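ABC transporter, periplasmic substrate-binding protein (Vibrio cholerae O1 biovar eltor, PDB 1TWY) probably serves as a periplasmic receptor that binds phosphate and delivers it to an ABC-type importer. Local coordinates at residues T36-A39 with R40-D43; T116-R120 with E121-G125; S175-A178 with P179-V183; E262-K265 with K266-E270. All blocks are in the same frame, centred on the assembly; numbering follows the deposited sequence.

How the contacts relate
The four contacts follow one another along the chain, and each is local to one continuous stretch. Contacts 1 and 4 lie on the same side of the chain's centre, their centres about 14 Å apart. They touch: Ile41 CD1 of helix 36-52 is 4.1 Å from Leu267 O of helix 262-270. Contacts 2 and 3 lie across the centre from contact 1, with about 16 Å between their own centres, and both reach the large mixed sheet. The centres of contacts 1 and 2 are about 30 Å apart. This spread fits the two-lobed build of periplasmic binding proteins. The last helix, 262-270, packs on helix 36-52, whose first residues hold the phosphate.

Contact 1: residues T36-A39 with R40-D43; sequences TSVA and RIMD. With PO4 (phosphate ion), chain I.
Thr36 and Ser37 hold a phosphate ion at the front of helix 36-52, while Thr36 O rests against Arg40 CG one turn on. The phosphate takes four hydrogen bonds here, two on each of two oxygens. Thr36 N donates to phosphate O3 over 2.8 Å. Thr36 OG1 donates to the same O3, also over 2.8 Å. A chi1 of 60° places Thr36 OG1 between the backbone N and the carbonyl carbon, on the side where Thr36 N also meets O3. Ser37 OG donates to phosphate O1 over 2.6 Å, and Ser37 N reaches that O1 at 3.2 Å. Ser37 OG is also bonded to Arg237, which would help fix its rotation. Ser35, Ser65 and Ser83 bind the ion too. The ion probably comes from the crystallisation liquor, but a helix N-terminus with serine and threonine hydroxyls is consistent with a phosphate receptor. Regular i to i+4 bonding is seen from Val38 on: Met42 N donates to Val38 O over 2.9 Å, with a weak second bond from Ile41 N, and Asp43 N donates to Ala39 O over the same distance. Met42 is selenomethionine. Its chain bends so that CE comes within 4.3 Å of Val38 CG1. The helix belongs to the beta-alpha-beta unit of strands 29-34 and 57-62. Ala39 and Met42 lie on Val60 of strand 57-62 and Met81 of strand 79-82, and Val38 meets Phe239 of strand 236-243.

Contact 2: residues T116-R120 with E121-G125; sequences TNLTR and EQLYG
Gln122 folds back over Thr119, and its side chain can be followed atom by atom. CB sits 3.5 Å from Thr119 OG1. CG comes closer, 3.2 Å from the same OG1. CG lies beside the backbone N (chi1 -67°), and from there the chain runs extended, which carries the amide back past the start of helix 120-128. CD passes 3.5 Å from Thr119 OG1. At the tip, OE1 accepts from Thr119 N over 2.9 Å in a nearly straight bond, 168° at the hydrogen. The donor is tilted 23° from the amide carbonyl plane. OE1 also has the methyl CD2 of Leu118 at 3.7 Å. The return bond runs from Gln122 N to Thr119 OG1 over 3.2 Å. Together the two bonds make a capping box, with Thr119 as the N-cap. It ties the first turn of the helix to the end of strand 117-118, which pairs with strand 214-218 in the mixed sheet. Thr119 O goes on to accept from Leu123 N, and Arg120 O from Tyr124 N. Below the cap the two leucines cross at about a right angle, Leu118 CD1 lying 3.9 Å from Leu123 CD1. Leu123 also meets Phe159 and Met163 of helix 154-163. The guanidinium of Arg120 points elsewhere: NH2 bonds Gln234 OE1 and NH1 bonds Leu162 O.

Contact 3: residues S175-A178 with P179-V183; sequences SDVA and PTALV
Ala178 and Ala181 close a tight bend at the protein surface, in the loop that leads from strand 172-175 to strand 182-184. The bond that closes it runs from Ala181 N to Ala178 O over 3.0 Å. It is nearly straight at the hydrogen, 168°. The donor stands above the carbonyl plane, 37° out of it. This is a type I beta turn, with Pro179 and Thr180 at its two central positions. The proline ring restrains phi at the first of them, where -76° suits the turn. Ahead of it, Ala178 CB lies 3.8 Å from Pro179 CD. Thr180 turns its hydroxyl back, and OG1 comes within 3.9 Å of the Ala178 methyl. A small apolar contact lies at the mouth of the turn. Val177 CG1, anti to its own backbone N, reaches across to Ala181 CB at 3.9 Å. That alanine methyl also sits 3.4 Å from Ala178 O. Beyond the turn, Ala181 rests on Val146 and Thr148 of strand 145-149, and Leu182 bonds that strand through the backbone. On the other arm, Asp176 forms a salt bridge with Lys128, and Ser175 OG bonds Glu160 and Arg156.

Contact 4: residues E262-K265 with K266-E270; sequences ESAK and KLIVE
Ile268 CG1 and CD1 lie on one side of the Ala264 carbonyl plane, at its oxygen end. CG1 is 3.2 Å from Ala264 O. Ile268 N meets that oxygen from ahead, nearly along the C=O line, in a bond of 2.8 Å. A second flat group is the carboxylate of Glu270. Lys266 NZ approaches it from above, 49° out of its plane, and makes a salt bridge to OE2 of 2.6 Å. Both contacts span one turn of an amphipathic alpha helix, 262-270, the last helix of the chain. The backbone bonds that hold it run from each N-H to the carbonyl four residues back. Lys266 N donates to Glu262 O over 2.9 Å. Leu267 N to Ser263 O is longer, 3.4 Å, and weak. The lysine chain starts anti to its backbone N (chi1 173°) and bends at chi2, which carries NZ to Glu270. Lys266 CB stays against Glu262 O. The buried side is apolar. Ala264, Leu267 and Ile268 pack on Leu45 of helix 36-52, and Ile268 also meets Leu100 and Ala101 of strand 96-109. Tyr273 and Met275 of the chain's tail lie on Ile268 too. Lys265, Lys266 and Glu270 are on the exposed side. Val269 N donates to Lys265 O over 2.8 Å, while the Val269 methyl CG2 touches this oxygen at 3.3 Å.

Contact 1: residues T36-A39 with R40-D43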
loop_
_atom_site.group_PDB
_atom_site.type_symbol
_atom_site.label_atom_id
_atom_site.label_comp_id
_atom_site.label_asym_id
_atom_site.label_seq_id
_atom_site.Cartn_x
_atom_site.Cartn_y
_atom_site.Cartn_z
ATOM N N THR A 36 3.824 7.253 4.957
ATOM C CA THR A 36 2.662 8.087 4.903
ATOM C C THR A 36 1.427 7.214 4.665
ATOM O O THR A 36 0.388 7.666 5.059
ATOM C CB THR A 36 2.749 9.091 3.710
ATOM O OG1 THR A 36 2.851 8.364 2.482
ATOM C CG2 THR A 36 3.972 10.054 3.862
ATOM N N SER A 37 1.576 6.089 4.043
ATOM C CA SER A 37 0.457 5.088 3.924
ATOM C C SER A 37 -0.028 4.674 5.350
ATOM O O SER A 37 -1.218 4.759 5.692
ATOM C CB SER A 37 0.864 3.912 3.061
ATOM O OG SER A 37 1.512 4.362 1.785
ATOM N N VAL A 38 0.898 4.269 6.191
ATOM C CA VAL A 38 0.593 3.852 7.567
ATOM C C VAL A 38 0.170 5.010 8.372
ATOM O O VAL A 38 -0.659 4.908 9.295
ATOM C CB VAL A 38 1.752 3.170 8.200
ATOM C CG1 VAL A 38 1.316 2.589 9.581
ATOM C CG2 VAL A 38 2.173 2.069 7.372
ATOM N N ALA A 39 0.629 6.224 8.111
ATOM C CA ALA A 39 0.328 7.359 8.964
ATOM C C ALA A 39 -1.201 7.702 8.941
ATOM O O ALA A 39 -1.681 8.245 9.872
ATOM C CB ALA A 39 1.094 8.586 8.533
ATOM N N ARG A 40 -1.872 7.428 7.865
ATOM C CA ARG A 40 -3.355 7.671 7.706
ATOM C C ARG A 40 -4.070 6.928 8.879
ATOM O O ARG A 40 -4.729 7.523 9.719
ATOM C CB ARG A 40 -3.814 7.128 6.337
ATOM C CG ARG A 40 -3.154 7.890 5.128
ATOM C CD ARG A 40 -3.902 7.707 3.785
ATOM N NE ARG A 40 -5.315 8.025 3.979
ATOM C CZ ARG A 40 -6.333 7.227 3.677
ATOM N NH1 ARG A 40 -6.136 6.012 3.154
ATOM N NH2 ARG A 40 -7.568 7.651 3.908
ATOM N N ILE A 41 -3.739 5.677 9.108
ATOM C CA ILE A 41 -4.390 4.956 10.231
ATOM C C ILE A 41 -3.711 5.242 11.549
ATOM O O ILE A 41 -4.357 5.339 12.566
ATOM C CB ILE A 41 -4.527 3.462 9.916
ATOM C CG1 ILE A 41 -5.401 2.712 10.924
ATOM C CG2 ILE A 41 -3.143 2.722 9.830
ATOM C CD1 ILE A 41 -6.922 3.270 11.036
HETATM N N MSE A 42 -2.390 5.526 11.519
HETATM C CA MSE A 42 -1.717 5.799 12.789
HETATM C C MSE A 42 -2.192 7.063 13.454
HETATM O O MSE A 42 -2.248 7.157 14.670
HETATM C CB MSE A 42 -0.159 5.777 12.686
HETATM C CG MSE A 42 0.623 5.900 13.895
HETATM SE SE MSE A 42 0.292 4.273 15.014
HETATM C CE MSE A 42 0.854 2.876 13.807
ATOM N N ASP A 43 -2.549 8.045 12.615
ATOM C CA ASP A 43 -3.109 9.254 13.179
ATOM C C ASP A 43 -4.372 8.989 14.062
ATOM O O ASP A 43 -4.531 9.485 15.167
ATOM C CB ASP A 43 -3.529 10.173 12.046
ATOM C CG ASP A 43 -2.380 11.007 11.455
ATOM O OD1 ASP A 43 -1.266 11.104 12.058
ATOM O OD2 ASP A 43 -2.512 11.394 10.312
HETATM P P PO4 I . 5.170 5.383 1.991
HETATM O O1 PO4 I . 3.979 4.572 2.529
HETATM O O2 PO4 I . 5.046 5.412 0.365
HETATM O O3 PO4 I . 5.177 6.866 2.520
HETATM O O4 PO4 I . 6.537 4.775 2.220
#

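Contact 2: residues T116-R120 with E121-G125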
loop_
_atom_site.group_PDB
_atom_site.type_symbol
_atom_site.label_atom_id
_atom_site.label_comp_id
_atom_site.label_asym_id
_atom_site.label_seq_id
_atom_site.Cartn_x
_atom_site.Cartn_y
_atom_site.Cartn_z
ATOM N N THR A 116 -12.046 -10.552 -17.070
ATOM C CA THR A 116 -12.326 -10.862 -15.686
ATOM C C THR A 116 -11.105 -11.108 -14.794
ATOM O O THR A 116 -11.272 -11.373 -13.592
ATOM C CB THR A 116 -13.239 -12.092 -15.567
ATOM O OG1 THR A 116 -12.640 -13.252 -16.184
ATOM C CG2 THR A 116 -14.617 -11.842 -16.230
ATOM N N ASN A 117 -9.898 -11.221 -15.404
ATOM C CA ASN A 117 -8.728 -11.672 -14.747
ATOM C C ASN A 117 -7.519 -11.204 -15.533
ATOM O O ASN A 117 -7.619 -11.062 -16.742
ATOM C CB ASN A 117 -8.687 -13.189 -14.725
ATOM C CG ASN A 117 -7.398 -13.724 -14.108
ATOM O OD1 ASN A 117 -6.998 -13.376 -12.988
ATOM N ND2 ASN A 117 -6.698 -14.586 -14.900
ATOM N N LEU A 118 -6.427 -10.869 -14.848
ATOM C CA LEU A 118 -5.136 -10.699 -15.518
ATOM C C LEU A 118 -4.124 -11.407 -14.748
ATOM O O LEU A 118 -4.243 -11.485 -13.507
ATOM C CB LEU A 118 -4.742 -9.186 -15.656
ATOM C CG LEU A 118 -5.531 -8.299 -16.645
ATOM C CD1 LEU A 118 -5.202 -6.888 -16.562
ATOM C CD2 LEU A 118 -5.372 -8.799 -18.121
ATOM N N THR A 119 -3.163 -12.025 -15.455
ATOM C CA THR A 119 -2.004 -12.573 -14.750
ATOM C C THR A 119 -0.977 -11.494 -14.509
ATOM O O THR A 119 -1.045 -10.400 -15.047
ATOM C CB THR A 119 -1.310 -13.677 -15.585
ATOM O OG1 THR A 119 -0.844 -13.132 -16.839
ATOM C CG2 THR A 119 -2.349 -14.756 -15.923
ATOM N N ARG A 120 0.019 -11.847 -13.708
ATOM C CA ARG A 120 1.174 -10.971 -13.501
ATOM C C ARG A 120 1.844 -10.566 -14.800
ATOM O O ARG A 120 2.121 -9.372 -15.023
ATOM C CB ARG A 120 2.167 -11.769 -12.632
ATOM C CG ARG A 120 3.402 -10.964 -12.312
ATOM C CD ARG A 120 4.293 -11.717 -11.367
ATOM N NE ARG A 120 3.646 -11.625 -10.073
ATOM C CZ ARG A 120 3.826 -10.561 -9.284
ATOM N NH1 ARG A 120 4.578 -9.554 -9.699
ATOM N NH2 ARG A 120 3.236 -10.449 -8.096
ATOM N N GLU A 121 2.148 -11.523 -15.693
ATOM C CA GLU A 121 2.771 -11.123 -16.903
ATOM C C GLU A 121 1.954 -10.286 -17.797
ATOM O O GLU A 121 2.491 -9.398 -18.441
ATOM C CB GLU A 121 3.227 -12.339 -17.797
ATOM C CG GLU A 121 4.520 -12.951 -17.425
ATOM C CD GLU A 121 5.680 -12.000 -17.616
ATOM O OE1 GLU A 121 6.176 -11.726 -18.760
ATOM O OE2 GLU A 121 6.055 -11.482 -16.593
ATOM N N GLN A 122 0.644 -10.521 -17.867
ATOM C CA GLN A 122 -0.218 -9.632 -18.625
ATOM C C GLN A 122 -0.221 -8.239 -18.090
ATOM O O GLN A 122 -0.054 -7.294 -18.794
ATOM C CB GLN A 122 -1.610 -10.200 -18.633
ATOM C CG GLN A 122 -1.714 -11.549 -19.438
ATOM C CD GLN A 122 -3.096 -12.218 -19.383
ATOM O OE1 GLN A 122 -3.760 -12.131 -18.340
ATOM N NE2 GLN A 122 -3.598 -12.650 -20.522
ATOM N N LEU A 123 -0.464 -8.100 -16.799
ATOM C CA LEU A 123 -0.453 -6.737 -16.239
ATOM C C LEU A 123 0.843 -6.081 -16.338
ATOM O O LEU A 123 0.913 -4.901 -16.613
ATOM C CB LEU A 123 -0.954 -6.816 -14.777
ATOM C CG LEU A 123 -1.327 -5.463 -14.120
ATOM C CD1 LEU A 123 -2.431 -4.777 -14.829
ATOM C CD2 LEU A 123 -1.721 -5.790 -12.691
ATOM N N TYR A 124 1.936 -6.784 -16.124
ATOM C CA TYR A 124 3.244 -6.189 -16.324
ATOM C C TYR A 124 3.425 -5.698 -17.742
ATOM O O TYR A 124 3.859 -4.562 -18.017
ATOM C CB TYR A 124 4.330 -7.229 -15.951
ATOM C CG TYR A 124 5.744 -6.762 -16.257
ATOM C CD1 TYR A 124 6.483 -6.022 -15.321
ATOM C CD2 TYR A 124 6.375 -7.026 -17.494
ATOM C CE1 TYR A 124 7.767 -5.608 -15.529
ATOM C CE2 TYR A 124 7.607 -6.606 -17.709
ATOM C CZ TYR A 124 8.349 -5.841 -16.737
ATOM O OH TYR A 124 9.663 -5.424 -17.005
ATOM N N GLY A 125 3.149 -6.592 -18.686
ATOM C CA GLY A 125 3.169 -6.166 -20.064
ATOM C C GLY A 125 2.352 -5.018 -20.535
ATOM O O GLY A 125 2.804 -4.125 -21.318
#

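Contact 3: residues S175-A178 with P179-V183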
loop_
_atom_site.group_PDB
_atom_site.type_symbol
_atom_site.label_atom_id
_atom_site.label_comp_id
_atom_site.label_asym_id
_atom_site.label_seq_id
_atom_site.Cartn_x
_atom_site.Cartn_y
_atom_site.Cartn_z
ATOM N N SER A 175 10.600 4.644 -11.876
ATOM C CA SER A 175 9.451 3.995 -12.477
ATOM C C SER A 175 9.762 3.524 -13.908
ATOM O O SER A 175 10.297 4.278 -14.722
ATOM C CB SER A 175 8.233 4.944 -12.527
ATOM O OG SER A 175 7.161 4.357 -13.187
ATOM N N ASP A 176 9.290 2.308 -14.217
ATOM C CA ASP A 176 9.544 1.699 -15.541
ATOM C C ASP A 176 8.217 1.536 -16.303
ATOM O O ASP A 176 8.125 0.860 -17.351
ATOM C CB ASP A 176 10.171 0.350 -15.349
ATOM C CG ASP A 176 10.927 -0.162 -16.598
ATOM O OD1 ASP A 176 11.371 0.619 -17.438
ATOM O OD2 ASP A 176 11.056 -1.364 -16.696
ATOM N N VAL A 177 7.181 2.210 -15.850
ATOM C CA VAL A 177 5.900 2.264 -16.530
ATOM C C VAL A 177 6.063 3.158 -17.731
ATOM O O VAL A 177 6.678 4.228 -17.693
ATOM C CB VAL A 177 4.764 2.843 -15.587
ATOM C CG1 VAL A 177 3.486 3.036 -16.217
ATOM C CG2 VAL A 177 4.542 1.859 -14.484
ATOM N N ALA A 178 5.493 2.691 -18.778
ATOM C CA ALA A 178 5.570 3.446 -20.033
ATOM C C ALA A 178 5.062 4.862 -19.876
ATOM O O ALA A 178 4.031 5.071 -19.349
ATOM C CB ALA A 178 4.798 2.738 -21.045
ATOM N N PRO A 179 5.763 5.866 -20.323
ATOM C CA PRO A 179 5.352 7.220 -19.984
ATOM C C PRO A 179 4.132 7.682 -20.816
ATOM O O PRO A 179 3.665 8.771 -20.592
ATOM C CB PRO A 179 6.609 8.069 -20.301
ATOM C CG PRO A 179 7.244 7.342 -21.373
ATOM C CD PRO A 179 7.033 5.848 -21.071
ATOM N N THR A 180 3.605 6.849 -21.693
ATOM C CA THR A 180 2.270 7.053 -22.257
ATOM C C THR A 180 1.099 6.793 -21.257
ATOM O O THR A 180 -0.069 7.119 -21.552
ATOM C CB THR A 180 2.021 6.183 -23.486
ATOM O OG1 THR A 180 2.353 4.803 -23.268
ATOM C CG2 THR A 180 2.803 6.720 -24.757
ATOM N N ALA A 181 1.419 6.255 -20.088
ATOM C CA ALA A 181 0.367 6.103 -19.059
ATOM C C ALA A 181 -0.207 7.459 -18.668
ATOM O O ALA A 181 0.482 8.466 -18.642
ATOM C CB ALA A 181 0.991 5.522 -17.902
ATOM N N LEU A 182 -1.490 7.484 -18.328
ATOM C CA LEU A 182 -2.143 8.742 -17.913
ATOM C C LEU A 182 -2.146 8.784 -16.410
ATOM O O LEU A 182 -2.333 7.803 -15.722
ATOM C CB LEU A 182 -3.565 8.657 -18.339
ATOM C CG LEU A 182 -3.734 8.849 -19.840
ATOM C CD1 LEU A 182 -5.013 8.221 -20.103
ATOM C CD2 LEU A 182 -3.698 10.393 -20.062
ATOM N N VAL A 183 -1.901 9.952 -15.897
ATOM C CA VAL A 183 -1.843 10.133 -14.448
ATOM C C VAL A 183 -3.120 10.801 -13.964
ATOM O O VAL A 183 -3.564 11.821 -14.494
ATOM C CB VAL A 183 -0.670 11.096 -14.076
ATOM C CG1 VAL A 183 -0.701 11.490 -12.628
ATOM C CG2 VAL A 183 0.704 10.381 -14.310
#

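Contact 4: residues E262-K265 with K266-E270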
loop_
_atom_site.group_PDB
_atom_site.type_symbol
_atom_site.label_atom_id
_atom_site.label_comp_id
_atom_site.label_asym_id
_atom_site.label_seq_id
_atom_site.Cartn_x
_atom_site.Cartn_y
_atom_site.Cartn_z
ATOM N N GLU A 262 -7.105 -5.362 20.934
ATOM C CA GLU A 262 -8.310 -5.428 20.185
ATOM C C GLU A 262 -8.872 -4.091 19.821
ATOM O O GLU A 262 -9.474 -3.972 18.774
ATOM C CB GLU A 262 -9.431 -6.098 20.988
ATOM C CG GLU A 262 -9.305 -7.597 21.122
ATOM C CD GLU A 262 -8.639 -8.000 22.400
ATOM O OE1 GLU A 262 -7.937 -7.156 22.981
ATOM O OE2 GLU A 262 -8.901 -9.153 22.821
ATOM N N SER A 263 -8.755 -3.097 20.727
ATOM C CA SER A 263 -9.286 -1.763 20.513
ATOM C C SER A 263 -8.643 -1.088 19.273
ATOM O O SER A 263 -9.334 -0.558 18.427
ATOM C CB SER A 263 -9.053 -0.811 21.680
ATOM O OG SER A 263 -9.795 -1.312 22.805
ATOM N N ALA A 264 -7.367 -1.359 19.151
ATOM C CA ALA A 264 -6.636 -0.886 17.977
ATOM C C ALA A 264 -7.017 -1.672 16.705
ATOM O O ALA A 264 -7.307 -1.131 15.636
ATOM C CB ALA A 264 -5.134 -1.042 18.150
ATOM N N LYS A 265 -7.048 -2.980 16.806
ATOM C CA LYS A 265 -7.440 -3.835 15.647
ATOM C C LYS A 265 -8.860 -3.551 15.048
ATOM O O LYS A 265 -9.073 -3.508 13.851
ATOM C CB LYS A 265 -7.241 -5.303 15.939
ATOM C CG LYS A 265 -5.815 -5.641 16.252
ATOM C CD LYS A 265 -5.701 -7.022 16.642
ATOM C CE LYS A 265 -4.211 -7.460 16.721
ATOM N NZ LYS A 265 -4.167 -8.858 17.177
ATOM N N LYS A 266 -9.802 -3.266 15.989
ATOM C CA LYS A 266 -11.185 -2.953 15.658
ATOM C C LYS A 266 -11.103 -1.680 14.702
ATOM O O LYS A 266 -11.806 -1.644 13.661
ATOM C CB LYS A 266 -11.992 -2.802 16.977
ATOM C CG LYS A 266 -13.405 -2.309 16.795
ATOM C CD LYS A 266 -13.496 -0.769 16.618
ATOM C CE LYS A 266 -14.983 -0.280 16.619
ATOM N NZ LYS A 266 -15.161 1.190 16.326
ATOM N N LEU A 267 -10.286 -0.730 15.179
ATOM C CA LEU A 267 -10.157 0.535 14.410
ATOM C C LEU A 267 -9.501 0.272 13.088
ATOM O O LEU A 267 -9.988 0.719 11.996
ATOM C CB LEU A 267 -9.367 1.551 15.152
ATOM C CG LEU A 267 -10.143 2.235 16.264
ATOM C CD1 LEU A 267 -9.234 2.974 17.166
ATOM C CD2 LEU A 267 -11.121 3.270 15.737
ATOM N N ILE A 268 -8.453 -0.516 13.102
ATOM C CA ILE A 268 -7.735 -0.888 11.838
ATOM C C ILE A 268 -8.671 -1.515 10.798
ATOM O O ILE A 268 -8.692 -1.075 9.642
ATOM C CB ILE A 268 -6.495 -1.715 12.135
ATOM C CG1 ILE A 268 -5.544 -0.919 13.004
ATOM C CG2 ILE A 268 -5.810 -2.219 10.836
ATOM C CD1 ILE A 268 -4.549 -1.702 13.779
ATOM N N VAL A 269 -9.458 -2.534 11.203
ATOM C CA VAL A 269 -10.408 -3.243 10.393
ATOM C C VAL A 269 -11.508 -2.314 9.850
ATOM O O VAL A 269 -11.934 -2.408 8.687
ATOM C CB VAL A 269 -10.914 -4.474 11.167
ATOM C CG1 VAL A 269 -12.098 -5.100 10.492
ATOM C CG2 VAL A 269 -9.771 -5.404 11.246
ATOM N N GLU A 270 -12.012 -1.478 10.723
ATOM C CA GLU A 270 -13.088 -0.643 10.335
ATOM C C GLU A 270 -12.710 0.329 9.272
ATOM O O GLU A 270 -13.573 0.702 8.466
ATOM C CB GLU A 270 -13.808 0.040 11.503
ATOM C CG GLU A 270 -13.264 1.253 12.143
ATOM C CD GLU A 270 -14.292 1.808 13.144
ATOM O OE1 GLU A 270 -15.489 2.044 12.717
ATOM O OE2 GLU A 270 -13.829 2.124 14.314
#